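Local coordinates for protein propionate kinase (Francisella tularensis subsp. tularensis, PDB 3KHY) that probably converts acetate and ATP to acetyl phosphate and ADP, and back, as a magnesium-dependent homodimeric kinase of the acetokinase family, at residues Ser2-Leu7 with Gln378-Leu383; Val14-Ile19 with Cys40-Lys45; Asp226-Gly231 with Ala301-Ser306. All blocks are in the same frame, centred on the assembly; numbering follows the deposited sequence. Where two conformers were deposited one is given.

Contact 1: Ser2-Leu7 with Gln378-Leu383; sequences SEILVL and QETQNL
The flat group here is the side-chain amide of Q381, and it meets I4 and S2 through its oxygen rather than by stacking. OE1 lies 4.2 Å from CD1 of I4, which is only slightly displaced from the amide plane. S2 OG is 4.3 Å from Q381 OE1, well displaced to the other side of that plane and too distant for a hydrogen bond; S2 is also poorly ordered. A bend at chi2 (71°) brings the end of Q381 nearer the strand than its CB direction would suggest. The methyl CG2 of T380 is 3.8 Å from I4 CD1 and 4.0 Å from I4 CG2, so both branches of the isoleucine share one methyl as the side chains pass in opposite directions. With chi1 at -63°, T380 sets OG1 beside its own backbone N, where it bonds to I376 O one turn earlier, and leaves CG2 for the strand. I4 also touches A377 and P21, and T380 reaches A81, so the C-terminal helix 372-382 packs on the N-terminal sheet at strands 3-9 and 79-86, consistent with the actin-like ATPase fold of the acetokinase family. At this point the helix meets the strand through methyl groups, the threonine hydroxyl being satisfied within the helix. The cost lies at the margin, where Q381 OE1 is buried without a modelled partner.

Contact 2: Val14-Ile19 with Cys40-Lys45; sequences VKFALI and CKVVFK
This is a buried, largely apolar contact between next-but-one strands of the N-terminal sheet, meeting under helix 59-72: strand 25-33 runs between 14-20 and 41-45. The evidence is a closest axis approach of 9.0 Å, with N-to-C directions 19° apart, so the segments are nearly parallel and meet mainly through side chains on one face, with one backbone carbonyl also touched. F16 does the reaching. Its chi1 of 60° places CG in the crowded position between backbone N and carbonyl carbon, and the far end of the ring arrives over the middle of 40-45. CE2 of F16 is 3.9 Å from CG1 of V42, which sits at the ring edge near its plane. CZ of F16 comes 3.6 Å from the carbonyl O of V43 and 3.7 Å from CE1 of F44. The two phenylalanine rings are inclined at 55° with centroids 5.5 Å apart, an oblique pair. Helix 59-72 covers this face: L66 packs on F16, M65 on V42, and the ring of F69 stacks with F44. On the intervening strand, G30 shares backbone hydrogen bonding with F16 and A32 touches V42, while L7 of strand 3-9 packs on F16.

Contact 3: Asp226-Gly231 with Ala301-Ser306; sequences DGLVMG and AKFVAS
Apolar packing carries this contact, with L228 of the 226-231 loop set against F303 of helix 287-307. A single methyl does the touching: CD2 of L228 lies 3.6 Å from CD2 of F303, and the same methyl is 4.1 Å from F303 CG and from F303 CE2. The methyl is thus centred on CD2 of the ring, equally far from the two ring atoms bonded to it, and approaches obliquely. L228 has CG anti to its carbonyl carbon (chi1 -63°), and its extended end comes closer to the helix than its CB direction implies. The second apolar approach involves backbone: CA of G227 is 4.2 Å from CZ at the far end of the F303 ring, also from an oblique direction. G227 has phi 101° and psi -119°; at these angles a CB would press against the carbonyl O of D226, which favours glycine.

Within the loop, G227 N makes a weak bond, 2.8 Å long, to OD1 of D226. The polar tie to the helix is separate: the carbonyl O of G227 accepts from NH1 of R299, an earlier residue of helix 287-307, independently of F303.

I207 of strand 205-211 touches both L228 and F303, so loop and helix meet over this strand. The adjoining K302 forms a salt bridge with D217 of the second subunit. The chemistry implies a division of labour: hydrocarbon between loop and helix, an arginine bond to the loop backbone, and charge directed across the dimer interface.

In the fold
Contacts 1 and 2 share a sheet and touch, their centres 16 Å apart: V6 N lies 2.7 Å from A17 O and I4 N lies 2.8 Å from I19 O, probable hydrogen bonds between strands 3-9 and 14-20. Contact 3 lies across the chain's centre, 32 Å between centres from either, its nearest atoms about 16 Å from contact 2 and about 20 Å from contact 1. Each lies at a different remove from the predicted active site. K15 of contact 2 probably binds ATP; the T380 side chain is about 9 Å from that of R85, predicted to bind substrate, and that of L228 about 4 Å from that of L201, predicted to bind ATP.

Contact 1: Ser2-Leu7 with Gln378-Leu383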
loop_
_atom_site.group_PDB
_atom_site.type_symbol
_atom_site.label_atom_id
_atom_site.label_comp_id
_atom_site.label_asym_id
_atom_site.label_seq_id
_atom_site.Cartn_x
_atom_site.Cartn_y
_atom_site.Cartn_z
ATOM N N SER A 2 37.935 -13.689 20.683
ATOM C CA SER A 2 37.174 -12.604 21.296
ATOM C C SER A 2 35.669 -12.786 21.091
ATOM O O SER A 2 35.232 -13.485 20.173
ATOM C CB SER A 2 37.623 -11.253 20.741
ATOM O OG SER A 2 37.331 -11.153 19.362
ATOM N N GLU A 3 34.887 -12.146 21.954
ATOM C CA GLU A 3 33.441 -12.288 21.931
ATOM C C GLU A 3 32.731 -10.938 21.994
ATOM O O GLU A 3 33.241 -9.978 22.571
ATOM C CB GLU A 3 32.986 -13.192 23.081
ATOM C CG GLU A 3 33.546 -14.616 22.987
ATOM C CD GLU A 3 33.286 -15.447 24.234
ATOM O OE1 GLU A 3 32.457 -15.031 25.071
ATOM O OE2 GLU A 3 33.913 -16.519 24.378
ATOM N N ILE A 4 31.551 -10.875 21.390
ATOM C CA ILE A 4 30.726 -9.673 21.400
ATOM C C ILE A 4 29.427 -9.990 22.130
ATOM O O ILE A 4 28.808 -11.042 21.897
ATOM C CB ILE A 4 30.363 -9.244 19.973
ATOM C CG1 ILE A 4 31.622 -9.000 19.137
ATOM C CG2 ILE A 4 29.478 -8.004 20.000
ATOM C CD1 ILE A 4 32.167 -7.602 19.256
ATOM N N LEU A 5 29.018 -9.096 23.019
ATOM C CA LEU A 5 27.752 -9.246 23.715
ATOM C C LEU A 5 26.710 -8.496 22.908
ATOM O O LEU A 5 26.849 -7.301 22.690
ATOM C CB LEU A 5 27.833 -8.656 25.127
ATOM C CG LEU A 5 26.530 -8.728 25.917
ATOM C CD1 LEU A 5 26.088 -10.178 26.064
ATOM C CD2 LEU A 5 26.682 -8.067 27.275
ATOM N N VAL A 6 25.673 -9.196 22.460
ATOM C CA VAL A 6 24.650 -8.592 21.607
ATOM C C VAL A 6 23.349 -8.422 22.378
ATOM O O VAL A 6 22.847 -9.376 22.979
ATOM C CB VAL A 6 24.404 -9.442 20.344
ATOM C CG1 VAL A 6 23.291 -8.833 19.488
ATOM C CG2 VAL A 6 25.678 -9.554 19.539
ATOM N N LEU A 7 22.810 -7.204 22.386
ATOM C CA LEU A 7 21.639 -6.918 23.207
ATOM C C LEU A 7 20.485 -6.334 22.428
ATOM O O LEU A 7 20.671 -5.539 21.508
ATOM C CB LEU A 7 21.987 -5.923 24.322
ATOM C CG LEU A 7 23.105 -6.302 25.282
ATOM C CD1 LEU A 7 23.365 -5.126 26.216
ATOM C CD2 LEU A 7 22.742 -7.580 26.070
ATOM N N GLN A 378 28.917 -8.850 13.888
ATOM C CA GLN A 378 29.838 -8.529 12.796
ATOM C C GLN A 378 29.953 -7.027 12.556
ATOM O O GLN A 378 31.047 -6.512 12.304
ATOM C CB GLN A 378 29.422 -9.236 11.507
ATOM C CG GLN A 378 29.570 -10.747 11.551
ATOM C CD GLN A 378 28.943 -11.419 10.349
ATOM O OE1 GLN A 378 28.145 -10.813 9.632
ATOM N NE2 GLN A 378 29.289 -12.680 10.128
ATOM N N GLU A 379 28.820 -6.328 12.610
ATOM C CA GLU A 379 28.814 -4.874 12.469
ATOM C C GLU A 379 29.619 -4.217 13.580
ATOM O O GLU A 379 30.313 -3.219 13.370
ATOM C CB GLU A 379 27.376 -4.354 12.518
ATOM C CG GLU A 379 26.590 -4.670 11.274
ATOM C CD GLU A 379 27.016 -3.786 10.135
ATOM O OE1 GLU A 379 26.849 -2.555 10.266
ATOM O OE2 GLU A 379 27.533 -4.313 9.130
ATOM N N THR A 380 29.502 -4.779 14.775
ATOM C CA THR A 380 30.184 -4.239 15.948
ATOM C C THR A 380 31.695 -4.463 15.845
ATOM O O THR A 380 32.478 -3.529 15.995
ATOM C CB THR A 380 29.628 -4.872 17.240
ATOM O OG1 THR A 380 28.239 -4.533 17.370
ATOM C CG2 THR A 380 30.397 -4.372 18.472
ATOM N N GLN A 381 32.087 -5.699 15.566
ATOM C CA GLN A 381 33.489 -6.051 15.356
ATOM C C GLN A 381 34.151 -5.125 14.326
ATOM O O GLN A 381 35.298 -4.703 14.492
ATOM C CB GLN A 381 33.589 -7.503 14.887
ATOM C CG GLN A 381 34.987 -7.941 14.470
ATOM C CD GLN A 381 35.924 -8.086 15.645
ATOM O OE1 GLN A 381 35.487 -8.255 16.785
ATOM N NE2 GLN A 381 37.224 -8.028 15.377
ATOM N N ASN A 382 33.417 -4.811 13.266
ATOM C CA ASN A 382 33.935 -3.980 12.191
ATOM C C ASN A 382 34.366 -2.592 12.660
ATOM O O ASN A 382 35.228 -1.969 12.046
ATOM C CB ASN A 382 32.899 -3.854 11.074
ATOM C CG ASN A 382 33.428 -3.086 9.876
ATOM O OD1 ASN A 382 32.833 -2.098 9.446
ATOM N ND2 ASN A 382 34.555 -3.535 9.337
ATOM N N LEU A 383 33.778 -2.122 13.755
ATOM C CA LEU A 383 34.040 -0.769 14.240
ATOM C C LEU A 383 35.024 -0.667 15.408
ATOM O O LEU A 383 35.301 0.436 15.875
ATOM C CB LEU A 383 32.736 -0.087 14.651
ATOM C CG LEU A 383 31.724 0.225 13.556
ATOM C CD1 LEU A 383 30.423 0.697 14.183
ATOM C CD2 LEU A 383 32.289 1.268 12.614
#

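Contact 2: Val14-Ile19 with Cys40-Lys45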
loop_
_atom_site.group_PDB
_atom_site.type_symbol
_atom_site.label_atom_id
_atom_site.label_comp_id
_atom_site.label_asym_id
_atom_site.label_seq_id
_atom_site.Cartn_x
_atom_site.Cartn_y
_atom_site.Cartn_z
ATOM N N VAL A 14 15.229 -7.930 28.252
ATOM C CA VAL A 14 16.538 -7.851 27.621
ATOM C C VAL A 14 16.838 -9.167 26.925
ATOM O O VAL A 14 16.951 -10.209 27.563
ATOM C CB VAL A 14 17.669 -7.563 28.634
ATOM C CG1 VAL A 14 19.023 -7.532 27.919
ATOM C CG2 VAL A 14 17.420 -6.247 29.370
ATOM N N LYS A 15 16.951 -9.123 25.606
ATOM C CA LYS A 15 17.359 -10.295 24.861
ATOM C C LYS A 15 18.864 -10.208 24.673
ATOM O O LYS A 15 19.376 -9.148 24.323
ATOM C CB LYS A 15 16.658 -10.311 23.512
ATOM C CG LYS A 15 17.120 -11.420 22.603
ATOM C CD LYS A 15 16.556 -11.241 21.215
ATOM C CE LYS A 15 17.128 -12.272 20.264
ATOM N NZ LYS A 15 16.472 -12.171 18.934
ATOM N N PHE A 16 19.586 -11.296 24.923
ATOM C CA PHE A 16 21.043 -11.233 24.812
ATOM C C PHE A 16 21.683 -12.449 24.152
ATOM O O PHE A 16 21.116 -13.539 24.140
ATOM C CB PHE A 16 21.691 -10.965 26.181
ATOM C CG PHE A 16 21.385 -12.010 27.219
ATOM C CD1 PHE A 16 22.168 -13.145 27.327
ATOM C CD2 PHE A 16 20.325 -11.849 28.091
ATOM C CE1 PHE A 16 21.898 -14.101 28.284
ATOM C CE2 PHE A 16 20.049 -12.802 29.046
ATOM C CZ PHE A 16 20.839 -13.928 29.142
ATOM N N ALA A 17 22.873 -12.244 23.601
ATOM C CA ALA A 17 23.647 -13.332 23.027
ATOM C C ALA A 17 25.128 -13.020 23.110
ATOM O O ALA A 17 25.542 -11.865 22.990
ATOM C CB ALA A 17 23.241 -13.567 21.575
ATOM N N LEU A 18 25.921 -14.062 23.309
ATOM C CA LEU A 18 27.366 -13.942 23.322
ATOM C C LEU A 18 27.891 -14.627 22.076
ATOM O O LEU A 18 27.733 -15.838 21.913
ATOM C CB LEU A 18 27.916 -14.637 24.558
ATOM C CG LEU A 18 29.339 -14.281 24.966
ATOM C CD1 LEU A 18 29.513 -12.766 25.030
ATOM C CD2 LEU A 18 29.637 -14.925 26.310
ATOM N N ILE A 19 28.510 -13.857 21.190
ATOM C CA ILE A 19 28.848 -14.365 19.872
ATOM C C ILE A 19 30.331 -14.172 19.560
ATOM O O ILE A 19 30.913 -13.148 19.892
ATOM C CB ILE A 19 27.967 -13.685 18.804
ATOM C CG1 ILE A 19 26.509 -14.095 19.018
ATOM C CG2 ILE A 19 28.422 -14.034 17.378
ATOM C CD1 ILE A 19 25.538 -13.296 18.211
ATOM N N CYS A 40 9.454 -11.584 37.111
ATOM C CA CYS A 40 10.748 -11.336 36.503
ATOM C C CYS A 40 11.571 -12.623 36.489
ATOM O O CYS A 40 11.665 -13.321 37.503
ATOM C CB CYS A 40 11.487 -10.246 37.271
ATOM S SG CYS A 40 13.114 -9.860 36.605
ATOM N N LYS A 41 12.160 -12.937 35.340
ATOM C CA LYS A 41 13.020 -14.110 35.209
ATOM C C LYS A 41 14.027 -13.948 34.075
ATOM O O LYS A 41 13.779 -13.237 33.106
ATOM C CB LYS A 41 12.190 -15.370 34.966
ATOM C CG LYS A 41 11.397 -15.313 33.680
ATOM C CD LYS A 41 10.828 -16.667 33.310
ATOM C CE LYS A 41 10.039 -16.567 32.016
ATOM N NZ LYS A 41 9.494 -17.883 31.595
ATOM N N VAL A 42 15.165 -14.619 34.198
ATOM C CA VAL A 42 16.154 -14.611 33.136
ATOM C C VAL A 42 16.415 -16.038 32.679
ATOM O O VAL A 42 16.734 -16.914 33.491
ATOM C CB VAL A 42 17.469 -13.974 33.605
ATOM C CG1 VAL A 42 18.403 -13.760 32.419
ATOM C CG2 VAL A 42 17.183 -12.662 34.325
ATOM N N VAL A 43 16.249 -16.280 31.384
ATOM C CA VAL A 43 16.596 -17.573 30.804
ATOM C C VAL A 43 17.997 -17.513 30.208
ATOM O O VAL A 43 18.347 -16.560 29.520
ATOM C CB VAL A 43 15.618 -17.993 29.699
ATOM C CG1 VAL A 43 15.943 -19.407 29.229
ATOM C CG2 VAL A 43 14.179 -17.907 30.198
ATOM N N PHE A 44 18.805 -18.521 30.507
ATOM C CA PHE A 44 20.132 -18.640 29.937
ATOM C C PHE A 44 20.193 -19.956 29.186
ATOM O O PHE A 44 19.873 -21.015 29.742
ATOM C CB PHE A 44 21.191 -18.691 31.037
ATOM C CG PHE A 44 21.327 -17.421 31.832
ATOM C CD1 PHE A 44 22.215 -16.435 31.441
ATOM C CD2 PHE A 44 20.613 -17.243 33.007
ATOM C CE1 PHE A 44 22.359 -15.282 32.187
ATOM C CE2 PHE A 44 20.759 -16.095 33.759
ATOM C CZ PHE A 44 21.627 -15.117 33.352
ATOM N N LYS A 45 20.631 -19.904 27.938
ATOM C CA LYS A 45 20.795 -21.118 27.148
ATOM C C LYS A 45 22.227 -21.241 26.658
ATOM O O LYS A 45 22.636 -20.541 25.729
ATOM C CB LYS A 45 19.827 -21.122 25.966
ATOM C CG LYS A 45 18.357 -21.158 26.365
ATOM C CD LYS A 45 17.454 -20.964 25.147
ATOM C CE LYS A 45 15.999 -21.256 25.490
ATOM N NZ LYS A 45 15.083 -21.035 24.336
#

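Contact 3: Asp226-Gly231 with Ala301-Ser306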
loop_
_atom_site.group_PDB
_atom_site.type_symbol
_atom_site.label_atom_id
_atom_site.label_comp_id
_atom_site.label_asym_id
_atom_site.label_seq_id
_atom_site.Cartn_x
_atom_site.Cartn_y
_atom_site.Cartn_z
ATOM N N ASP A 226 3.375 -1.469 8.493
ATOM C CA ASP A 226 2.909 -1.465 7.098
ATOM C C ASP A 226 3.391 -2.659 6.268
ATOM O O ASP A 226 4.381 -3.328 6.613
ATOM C CB ASP A 226 3.367 -0.186 6.402
ATOM C CG ASP A 226 2.459 0.218 5.237
ATOM O OD1 ASP A 226 1.377 -0.398 5.045
ATOM O OD2 ASP A 226 2.832 1.164 4.517
ATOM N N GLY A 227 2.700 -2.901 5.156
ATOM C CA GLY A 227 3.148 -3.866 4.169
ATOM C C GLY A 227 2.455 -5.217 4.203
ATOM O O GLY A 227 1.231 -5.316 4.008
ATOM N N LEU A 228 3.247 -6.256 4.439
ATOM C CA LEU A 228 2.766 -7.644 4.439
ATOM C C LEU A 228 1.815 -7.956 5.594
ATOM O O LEU A 228 1.859 -7.296 6.644
ATOM C CB LEU A 228 3.965 -8.613 4.494
ATOM C CG LEU A 228 4.927 -8.574 3.306
ATOM C CD1 LEU A 228 6.025 -9.667 3.440
ATOM C CD2 LEU A 228 4.157 -8.732 1.984
ATOM N N VAL A 229 0.962 -8.971 5.401
ATOM C CA VAL A 229 0.164 -9.524 6.500
ATOM C C VAL A 229 1.111 -10.144 7.534
ATOM O O VAL A 229 2.095 -10.788 7.169
ATOM C CB VAL A 229 -0.832 -10.605 5.994
ATOM C CG1 VAL A 229 -1.591 -11.254 7.161
ATOM C CG2 VAL A 229 -1.802 -9.993 4.983
HETATM N N MSE A 230 0.835 -9.935 8.818
HETATM C CA MSE A 230 1.688 -10.487 9.873
HETATM C C MSE A 230 0.860 -11.215 10.945
HETATM O O MSE A 230 -0.345 -11.378 10.793
HETATM C CB MSE A 230 2.554 -9.383 10.491
HETATM C CG MSE A 230 3.020 -8.349 9.473
HETATM SE SE MSE A 230 4.331 -7.050 10.187
HETATM C CE MSE A 230 4.217 -5.732 8.739
ATOM N N GLY A 231 1.504 -11.652 12.023
ATOM C CA GLY A 231 0.801 -12.386 13.068
ATOM C C GLY A 231 -0.359 -11.606 13.665
ATOM O O GLY A 231 -1.478 -12.108 13.759
ATOM N N ALA A 301 3.025 -12.608 -2.659
ATOM C CA ALA A 301 3.178 -12.764 -4.102
ATOM C C ALA A 301 3.015 -11.440 -4.850
ATOM O O ALA A 301 3.764 -11.171 -5.786
ATOM C CB ALA A 301 2.210 -13.813 -4.646
ATOM N N LYS A 302 2.049 -10.607 -4.442
ATOM C CA LYS A 302 1.878 -9.296 -5.068
ATOM C C LYS A 302 3.107 -8.378 -4.926
ATOM O O LYS A 302 3.460 -7.664 -5.873
ATOM C CB LYS A 302 0.611 -8.586 -4.555
ATOM C CG LYS A 302 -0.644 -9.042 -5.296
ATOM C CD LYS A 302 -1.897 -8.389 -4.771
ATOM C CE LYS A 302 -1.932 -6.907 -5.101
ATOM N NZ LYS A 302 -3.194 -6.330 -4.572
ATOM N N PHE A 303 3.738 -8.391 -3.754
ATOM C CA PHE A 303 4.947 -7.606 -3.536
ATOM C C PHE A 303 6.109 -8.152 -4.370
ATOM O O PHE A 303 6.858 -7.394 -4.966
ATOM C CB PHE A 303 5.331 -7.552 -2.047
ATOM C CG PHE A 303 4.719 -6.387 -1.298
ATOM C CD1 PHE A 303 5.398 -5.178 -1.183
ATOM C CD2 PHE A 303 3.453 -6.495 -0.741
ATOM C CE1 PHE A 303 4.828 -4.106 -0.517
ATOM C CE2 PHE A 303 2.885 -5.434 -0.056
ATOM C CZ PHE A 303 3.574 -4.237 0.057
ATOM N N VAL A 304 6.275 -9.469 -4.389
ATOM C CA VAL A 304 7.304 -10.071 -5.214
ATOM C C VAL A 304 7.126 -9.614 -6.652
ATOM O O VAL A 304 8.066 -9.137 -7.281
ATOM C CB VAL A 304 7.226 -11.602 -5.189
ATOM C CG1 VAL A 304 8.168 -12.186 -6.242
ATOM C CG2 VAL A 304 7.572 -12.123 -3.792
ATOM N N ALA A 305 5.912 -9.766 -7.172
ATOM C CA ALA A 305 5.615 -9.342 -8.544
ATOM C C ALA A 305 5.941 -7.868 -8.774
ATOM O O ALA A 305 6.522 -7.495 -9.815
ATOM C CB ALA A 305 4.152 -9.620 -8.890
ATOM N N SER A 306 5.584 -7.021 -7.808
ATOM C CA SER A 306 5.793 -5.581 -7.959
ATOM C C SER A 306 7.277 -5.245 -7.981
ATOM O O SER A 306 7.694 -4.295 -8.642
ATOM C CB SER A 306 5.092 -4.782 -6.849
ATOM O OG SER A 306 5.922 -4.625 -5.712
#